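Local coordinates for protein Uly1 (Catenovulum maritimum, PDB 7DRQ) that probably cleaves the algal polysaccharide ulvan by a lyase mechanism, as a calcium-binding enzyme of polysaccharide lyase family 24, at residues Met218-Asn231 against Ser241-Lys253. Sequence-based numbering, arbitrary orientation.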
HETATM    1  N   MSE A 218       6.051   5.192  -5.124  1.00 11.93           N
HETATM    2  CA  MSE A 218       5.375   6.108  -4.218  1.00 10.20           C
HETATM    3  C   MSE A 218       4.604   7.116  -5.056  1.00 10.86           C
HETATM    4  O   MSE A 218       4.839   7.257  -6.261  1.00 11.70           O
HETATM    5  CB  MSE A 218       6.360   6.824  -3.278  1.00 10.04           C
HETATM    6  CG  MSE A 218       7.178   5.877  -2.390  1.00 10.69           C
HETATM    7 SE   MSE A 218       8.208   6.827  -1.025  0.90 16.43          SE
HETATM    8  CE  MSE A 218       6.733   7.344   0.119  1.00 11.51           C
ATOM      9  N   ARG A 219       3.690   7.819  -4.413  1.00 10.68           N
ATOM     10  CA  ARG A 219       2.964   8.903  -5.054  1.00 11.94           C
ATOM     11  C   ARG A 219       3.636  10.206  -4.671  1.00 10.48           C
ATOM     12  O   ARG A 219       4.019  10.399  -3.514  1.00 14.42           O
ATOM     13  CB  ARG A 219       1.496   8.918  -4.629  1.00 15.48           C
ATOM     14  CG  ARG A 219       0.713   7.731  -5.127  1.00 19.11           C
ATOM     15  CD  ARG A 219      -0.760   7.848  -4.783  1.00 20.70           C
ATOM     16  NE  ARG A 219      -1.397   6.532  -4.770  1.00 26.16           N
ATOM     17  CZ  ARG A 219      -2.637   6.308  -4.359  1.00 21.43           C
ATOM     18  NH1 ARG A 219      -3.390   7.314  -3.924  1.00 22.00           N
ATOM     19  NH2 ARG A 219      -3.128   5.077  -4.391  1.00 23.21           N
ATOM     20  N   GLN A 220       3.824  11.079  -5.649  1.00 13.25           N
ATOM     21  CA  GLN A 220       4.436  12.372  -5.399  1.00  8.57           C
ATOM     22  C   GLN A 220       3.459  13.474  -5.772  1.00 11.40           C
ATOM     23  O   GLN A 220       2.809  13.408  -6.818  1.00 12.64           O
ATOM     24  CB  GLN A 220       5.728  12.553  -6.185  1.00 10.10           C
ATOM     25  CG  GLN A 220       6.535  13.756  -5.684  1.00 12.72           C
ATOM     26  CD  GLN A 220       7.903  13.862  -6.328  1.00 11.69           C
ATOM     27  OE1 GLN A 220       8.088  13.498  -7.485  1.00 12.10           O
ATOM     28  NE2 GLN A 220       8.875  14.368  -5.573  1.00 13.34           N
ATOM     29  N   GLY A 221       3.376  14.485  -4.919  1.00 11.03           N
ATOM     30  CA  GLY A 221       2.576  15.656  -5.232  1.00 14.52           C
ATOM     31  C   GLY A 221       1.340  15.768  -4.365  1.00 14.85           C
ATOM     32  O   GLY A 221       1.386  15.496  -3.161  1.00 17.61           O
ATOM     33  N   SER A 222       0.227  16.158  -4.968  1.00 14.32           N
ATOM     34  CA  SER A 222      -1.007  16.432  -4.246  1.00 16.04           C
ATOM     35  C   SER A 222      -2.168  15.765  -4.963  1.00 14.39           C
ATOM     36  O   SER A 222      -2.017  15.214  -6.055  1.00 15.81           O
ATOM     37  CB  SER A 222      -1.252  17.938  -4.151  1.00 18.10           C
ATOM     38  OG  SER A 222      -1.667  18.423  -5.416  1.00 14.90           O
ATOM     39  N   SER A 223      -3.357  15.869  -4.357  1.00 14.98           N
ATOM     40  CA  SER A 223      -4.571  15.388  -5.003  1.00 15.81           C
ATOM     41  C   SER A 223      -4.984  16.223  -6.213  1.00 16.30           C
ATOM     42  O   SER A 223      -5.891  15.806  -6.941  1.00 16.10           O
ATOM     43  CB  SER A 223      -5.717  15.350  -3.988  1.00 13.20           C
ATOM     44  OG  SER A 223      -6.086  16.670  -3.631  1.00 15.77           O
ATOM     45  N   HIS A 224      -4.359  17.380  -6.450  1.00 13.28           N
ATOM     46  CA  HIS A 224      -4.617  18.157  -7.663  1.00 13.95           C
ATOM     47  C   HIS A 224      -3.522  18.019  -8.711  1.00 15.23           C
ATOM     48  O   HIS A 224      -3.743  18.395  -9.865  1.00 14.38           O
ATOM     49  CB  HIS A 224      -4.798  19.639  -7.323  1.00 13.64           C
ATOM     50  CG  HIS A 224      -6.004  19.908  -6.489  1.00 17.35           C
ATOM     51  ND1 HIS A 224      -7.216  20.279  -7.030  1.00 20.27           N
ATOM     52  CD2 HIS A 224      -6.190  19.849  -5.150  1.00 13.20           C
ATOM     53  CE1 HIS A 224      -8.099  20.431  -6.056  1.00 15.33           C
ATOM     54  NE2 HIS A 224      -7.497  20.188  -4.908  1.00 20.14           N
ATOM     55  N   ASP A 225      -2.364  17.472  -8.339  1.00 11.95           N
ATOM     56  CA  ASP A 225      -1.209  17.403  -9.237  1.00 14.35           C
ATOM     57  C   ASP A 225      -0.309  16.312  -8.650  1.00 12.21           C
ATOM     58  O   ASP A 225       0.521  16.588  -7.783  1.00 12.74           O
ATOM     59  CB  ASP A 225      -0.491  18.739  -9.325  1.00 13.15           C
ATOM     60  CG  ASP A 225       0.572  18.785 -10.415  1.00 16.08           C
ATOM     61  OD1 ASP A 225       0.542  17.956 -11.348  1.00 14.79           O
ATOM     62  OD2 ASP A 225       1.452  19.673 -10.341  1.00 13.19           O
ATOM     63  N   GLY A 226      -0.514  15.082  -9.100  1.00 12.82           N
ATOM     64  CA  GLY A 226       0.151  13.941  -8.490  1.00 13.62           C
ATOM     65  C   GLY A 226       0.641  12.949  -9.525  1.00 12.41           C
ATOM     66  O   GLY A 226       0.037  12.772 -10.583  1.00 12.63           O
ATOM     67  N   ARG A 227       1.743  12.276  -9.194  1.00 12.17           N
ATOM     68  CA  ARG A 227       2.313  11.264 -10.072  1.00 10.13           C
ATOM     69  C   ARG A 227       2.743  10.065  -9.246  1.00 11.22           C
ATOM     70  O   ARG A 227       2.902  10.149  -8.025  1.00 12.70           O
ATOM     71  CB  ARG A 227       3.517  11.792 -10.874  1.00 12.54           C
ATOM     72  CG  ARG A 227       4.685  12.284 -10.030  1.00 10.70           C
ATOM     73  CD  ARG A 227       5.919  12.518 -10.912  1.00 11.34           C
ATOM     74  NE  ARG A 227       7.000  13.183 -10.180  1.00 12.55           N
ATOM     75  CZ  ARG A 227       7.840  14.056 -10.723  1.00 18.13           C
ATOM     76  NH1 ARG A 227       7.734  14.369 -12.003  1.00 15.57           N
ATOM     77  NH2 ARG A 227       8.791  14.606  -9.982  1.00 17.85           N
ATOM     78  N   VAL A 228       2.908   8.939  -9.930  1.00 10.24           N
ATOM     79  CA  VAL A 228       3.588   7.775  -9.374  1.00  8.19           C
ATOM     80  C   VAL A 228       5.036   7.819  -9.833  1.00 10.79           C
ATOM     81  O   VAL A 228       5.311   8.008 -11.029  1.00 13.02           O
ATOM     82  CB  VAL A 228       2.907   6.468  -9.807  1.00 10.44           C
ATOM     83  CG1 VAL A 228       3.804   5.268  -9.483  1.00 11.00           C
ATOM     84  CG2 VAL A 228       1.558   6.320  -9.076  1.00  9.81           C
ATOM     85  N   VAL A 229       5.964   7.675  -8.879  1.00 10.47           N
ATOM     86  CA  VAL A 229       7.389   7.566  -9.172  1.00 12.64           C
ATOM     87  C   VAL A 229       7.856   6.206  -8.679  1.00 12.90           C
ATOM     88  O   VAL A 229       7.315   5.670  -7.707  1.00 11.23           O
ATOM     89  CB  VAL A 229       8.221   8.695  -8.526  1.00 11.32           C
ATOM     90  CG1 VAL A 229       7.834  10.070  -9.117  1.00 12.56           C
ATOM     91  CG2 VAL A 229       8.068   8.696  -7.009  1.00 11.15           C
ATOM     92  N   PHE A 230       8.840   5.635  -9.369  1.00 11.85           N
ATOM     93  CA  PHE A 230       9.340   4.323  -8.977  1.00 13.55           C
ATOM     94  C   PHE A 230      10.834   4.235  -9.252  1.00 13.40           C
ATOM     95  O   PHE A 230      11.367   4.919 -10.129  1.00 13.25           O
ATOM     96  CB  PHE A 230       8.588   3.178  -9.686  1.00 11.10           C
ATOM     97  CG  PHE A 230       8.763   3.149 -11.191  1.00 14.97           C
ATOM     98  CD1 PHE A 230       8.097   4.061 -12.007  1.00 12.31           C
ATOM     99  CD2 PHE A 230       9.563   2.187 -11.785  1.00 13.12           C
ATOM    100  CE1 PHE A 230       8.246   4.020 -13.387  1.00 14.45           C
ATOM    101  CE2 PHE A 230       9.722   2.130 -13.163  1.00 14.07           C
ATOM    102  CZ  PHE A 230       9.066   3.056 -13.969  1.00 15.64           C
ATOM    103  N   ASN A 231      11.513   3.378  -8.486  1.00 12.29           N
ATOM    104  CA  ASN A 231      12.946   3.204  -8.646  1.00 12.59           C
ATOM    105  C   ASN A 231      13.284   1.734  -8.432  1.00 12.60           C
ATOM    106  O   ASN A 231      12.406   0.902  -8.182  1.00 12.00           O
ATOM    107  CB  ASN A 231      13.735   4.119  -7.695  1.00 10.43           C
ATOM    108  CG  ASN A 231      13.398   3.873  -6.230  1.00 12.12           C
ATOM    109  OD1 ASN A 231      12.676   2.939  -5.890  1.00 12.19           O
ATOM    110  ND2 ASN A 231      13.926   4.725  -5.355  1.00 11.07           N
ATOM    111  N   SER A 241      18.304   3.493  -7.572  1.00 13.54           N
ATOM    112  CA  SER A 241      18.300   4.390  -8.712  1.00 14.62           C
ATOM    113  C   SER A 241      17.456   5.635  -8.417  1.00 14.14           C
ATOM    114  O   SER A 241      16.690   5.697  -7.444  1.00 14.95           O
ATOM    115  CB  SER A 241      17.771   3.663  -9.947  1.00 14.32           C
ATOM    116  OG  SER A 241      16.419   3.280  -9.755  1.00 15.72           O
ATOM    117  N   HIS A 242      17.613   6.639  -9.278  1.00 12.85           N
ATOM    118  CA  HIS A 242      16.796   7.845  -9.209  1.00 13.99           C
ATOM    119  C   HIS A 242      15.346   7.510  -9.517  1.00 10.87           C
ATOM    120  O   HIS A 242      15.062   6.723 -10.422  1.00 15.64           O
ATOM    121  CB  HIS A 242      17.323   8.873 -10.218  1.00 14.40           C
ATOM    122  CG  HIS A 242      16.752  10.251 -10.060  1.00 15.58           C
ATOM    123  ND1 HIS A 242      15.417  10.536 -10.250  1.00 14.77           N
ATOM    124  CD2 HIS A 242      17.355  11.434  -9.783  1.00 16.88           C
ATOM    125  CE1 HIS A 242      15.215  11.830 -10.061  1.00 18.26           C
ATOM    126  NE2 HIS A 242      16.378  12.402  -9.794  1.00 15.16           N
ATOM    127  N   PHE A 243      14.425   8.101  -8.752  1.00 13.62           N
ATOM    128  CA  PHE A 243      12.999   7.920  -9.015  1.00 14.94           C
ATOM    129  C   PHE A 243      12.678   8.280 -10.461  1.00 16.19           C
ATOM    130  O   PHE A 243      13.185   9.268 -11.001  1.00 15.48           O
ATOM    131  CB  PHE A 243      12.163   8.797  -8.078  1.00 14.57           C
ATOM    132  CG  PHE A 243      11.716   8.109  -6.813  1.00 12.39           C
ATOM    133  CD1 PHE A 243      11.096   6.863  -6.851  1.00 13.91           C
ATOM    134  CD2 PHE A 243      11.903   8.725  -5.588  1.00 13.75           C
ATOM    135  CE1 PHE A 243      10.670   6.252  -5.681  1.00 10.24           C
ATOM    136  CE2 PHE A 243      11.494   8.120  -4.411  1.00 11.34           C
ATOM    137  CZ  PHE A 243      10.875   6.877  -4.455  1.00 13.56           C
ATOM    138  N   LYS A 244      11.824   7.476 -11.083  1.00 15.66           N
ATOM    139  CA  LYS A 244      11.390   7.678 -12.456  1.00 13.18           C
ATOM    140  C   LYS A 244       9.880   7.878 -12.472  1.00 14.33           C
ATOM    141  O   LYS A 244       9.146   7.154 -11.798  1.00 10.77           O
ATOM    142  CB  LYS A 244      11.785   6.472 -13.322  1.00 13.57           C
ATOM    143  CG  LYS A 244      11.310   6.548 -14.768  1.00 14.33           C
ATOM    144  CD  LYS A 244      11.925   5.456 -15.623  1.00 16.82           C
ATOM    145  CE  LYS A 244      13.394   5.739 -15.893  1.00 17.89           C
ATOM    146  NZ  LYS A 244      13.575   7.032 -16.615  1.00 21.20           N
ATOM    147  N   SER A 245       9.407   8.859 -13.241  1.00 13.84           N
ATOM    148  CA  SER A 245       7.985   9.180 -13.266  1.00 12.11           C
ATOM    149  C   SER A 245       7.222   8.254 -14.203  1.00 12.07           C
ATOM    150  O   SER A 245       7.544   8.156 -15.395  1.00 14.29           O
ATOM    151  CB  SER A 245       7.789  10.627 -13.728  1.00 14.42           C
ATOM    152  OG  SER A 245       8.440  11.507 -12.849  1.00 13.56           O
ATOM    153  N   PHE A 246       6.189   7.593 -13.679  1.00 10.21           N
ATOM    154  CA  PHE A 246       5.259   6.912 -14.569  1.00  9.18           C
ATOM    155  C   PHE A 246       4.420   7.918 -15.353  1.00 12.09           C
ATOM    156  O   PHE A 246       4.173   7.730 -16.552  1.00 11.38           O
ATOM    157  CB  PHE A 246       4.327   5.971 -13.800  1.00 12.44           C
ATOM    158  CG  PHE A 246       3.188   5.491 -14.650  1.00 11.74           C
ATOM    159  CD1 PHE A 246       3.396   4.497 -15.587  1.00 13.32           C
ATOM    160  CD2 PHE A 246       1.947   6.105 -14.594  1.00 10.03           C
ATOM    161  CE1 PHE A 246       2.378   4.088 -16.424  1.00 10.38           C
ATOM    162  CE2 PHE A 246       0.918   5.700 -15.435  1.00 12.56           C
ATOM    163  CZ  PHE A 246       1.139   4.690 -16.347  1.00  9.73           C
ATOM    164  N   ASN A 247       3.949   8.966 -14.683  1.00  9.63           N
ATOM    165  CA  ASN A 247       3.207  10.053 -15.304  1.00  9.32           C
ATOM    166  C   ASN A 247       3.804  11.374 -14.840  1.00 12.59           C
ATOM    167  O   ASN A 247       4.517  11.446 -13.833  1.00 13.86           O
ATOM    168  CB  ASN A 247       1.690   9.969 -14.991  1.00 12.76           C
ATOM    169  CG  ASN A 247       1.367  10.206 -13.518  1.00 11.72           C
ATOM    170  OD1 ASN A 247       1.831   9.480 -12.639  1.00 11.48           O
ATOM    171  ND2 ASN A 247       0.563  11.225 -13.250  1.00 11.30           N
ATOM    172  N   VAL A 248       3.531  12.436 -15.602  1.00 13.19           N
ATOM    173  CA  VAL A 248       4.147  13.726 -15.319  1.00 13.48           C
ATOM    174  C   VAL A 248       3.435  14.422 -14.164  1.00 12.41           C
ATOM    175  O   VAL A 248       2.292  14.118 -13.810  1.00 13.55           O
ATOM    176  CB  VAL A 248       4.145  14.621 -16.570  1.00 14.62           C
ATOM    177  CG1 VAL A 248       4.777  13.899 -17.757  1.00 13.96           C
ATOM    178  CG2 VAL A 248       2.707  15.058 -16.895  1.00 13.35           C
ATOM    179  N   LEU A 249       4.127  15.391 -13.579  1.00 13.96           N
ATOM    180  CA  LEU A 249       3.454  16.452 -12.850  1.00 14.32           C
ATOM    181  C   LEU A 249       3.236  17.625 -13.795  1.00 12.07           C
ATOM    182  O   LEU A 249       3.909  17.756 -14.825  1.00 15.94           O
ATOM    183  CB  LEU A 249       4.259  16.895 -11.629  1.00 15.42           C
ATOM    184  CG  LEU A 249       4.409  15.879 -10.492  1.00 14.59           C
ATOM    185  CD1 LEU A 249       5.469  16.323  -9.511  1.00 13.38           C
ATOM    186  CD2 LEU A 249       3.074  15.648  -9.778  1.00 12.40           C
ATOM    187  N   GLY A 250       2.263  18.461 -13.453  1.00 14.38           N
ATOM    188  CA  GLY A 250       1.942  19.604 -14.301  1.00 13.41           C
ATOM    189  C   GLY A 250       1.452  19.211 -15.678  1.00 13.59           C
ATOM    190  O   GLY A 250       1.813  19.852 -16.673  1.00 16.03           O
ATOM    191  N   ALA A 251       0.633  18.161 -15.762  1.00 14.00           N
ATOM    192  CA  ALA A 251       0.149  17.699 -17.058  1.00 11.18           C
ATOM    193  C   ALA A 251      -0.639  18.772 -17.801  1.00 12.59           C
ATOM    194  O   ALA A 251      -0.732  18.708 -19.028  1.00 14.67           O
ATOM    195  CB  ALA A 251      -0.727  16.452 -16.887  1.00 15.72           C
ATOM    196  N   GLY A 252      -1.215  19.739 -17.086  1.00 13.96           N
ATOM    197  CA  GLY A 252      -1.999  20.795 -17.712  1.00 16.15           C
ATOM    198  C   GLY A 252      -1.207  21.744 -18.586  1.00 22.09           C
ATOM    199  O   GLY A 252      -1.815  22.540 -19.313  1.00 18.02           O
ATOM    200  N   LYS A 253       0.121  21.697 -18.522  1.00 17.30           N
ATOM    201  CA  LYS A 253       0.977  22.494 -19.394  1.00 19.07           C
ATOM    202  C   LYS A 253       1.809  21.615 -20.314  1.00 23.37           C
ATOM    203  O   LYS A 253       2.677  22.126 -21.034  1.00 22.78           O
ATOM    204  CB  LYS A 253       1.900  23.398 -18.569  1.00 24.86           C
ATOM    205  CG  LYS A 253       1.207  24.548 -17.887  1.00 27.67           C
ATOM    206  CD  LYS A 253       0.172  25.176 -18.805  1.00 32.70           C
ATOM    207  CE  LYS A 253      -0.419  26.445 -18.199  1.00 36.58           C
ATOM    208  NZ  LYS A 253      -1.902  26.333 -18.040  1.00 39.67           N
TER
HETATM  209  O   HOH W   1      -0.712  16.838 -13.572  1.00 15.10           O
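The Phe243 ring lies between Val229 and Asn231: Val229 CG2 makes a CH-pi contact over one face, 3.7 Å from the ring centroid, while the Asn231 amide stacks on the opposite face, its plane turned 10° from the ring. In the loop following strand 239-245, Leu249 crosses Arg227 at about a right angle, its CD1 3.5 Å from Arg227 CZ, over the guanidinium centre. The arginine chain runs extended from CG to NE, which carries NE and NH2 side-on to Gln220 OE1, which lies in the guanidinium plane and accepts from both. With alanine in place of Arg227, Gln220 OE1 is likely to lose both donors and Leu249 CD1 the flat group it packs on. The pairing runs from Phe230–Lys244 through Val229–Ser245, and Phe246 N still donates to Val228 O; past it the Asn247 side chain takes over, OD1 accepting from Val228 N (3.0 Å) and ND2 donating to Gly226 O (3.1 Å). At the polar edge Asp225 OD1 receives Gly250 N at 2.8 Å on its syn lone pair, and a water links it to Ala251 N. Hairpin 225-234/239-245 closes a four-stranded antiparallel sheet, consistent with a beta-propeller blade; Phe243 reaches Leu201 and Leu216 within it, whereas Val228 and Asn247 pack against strand 261-269 of the next sheet.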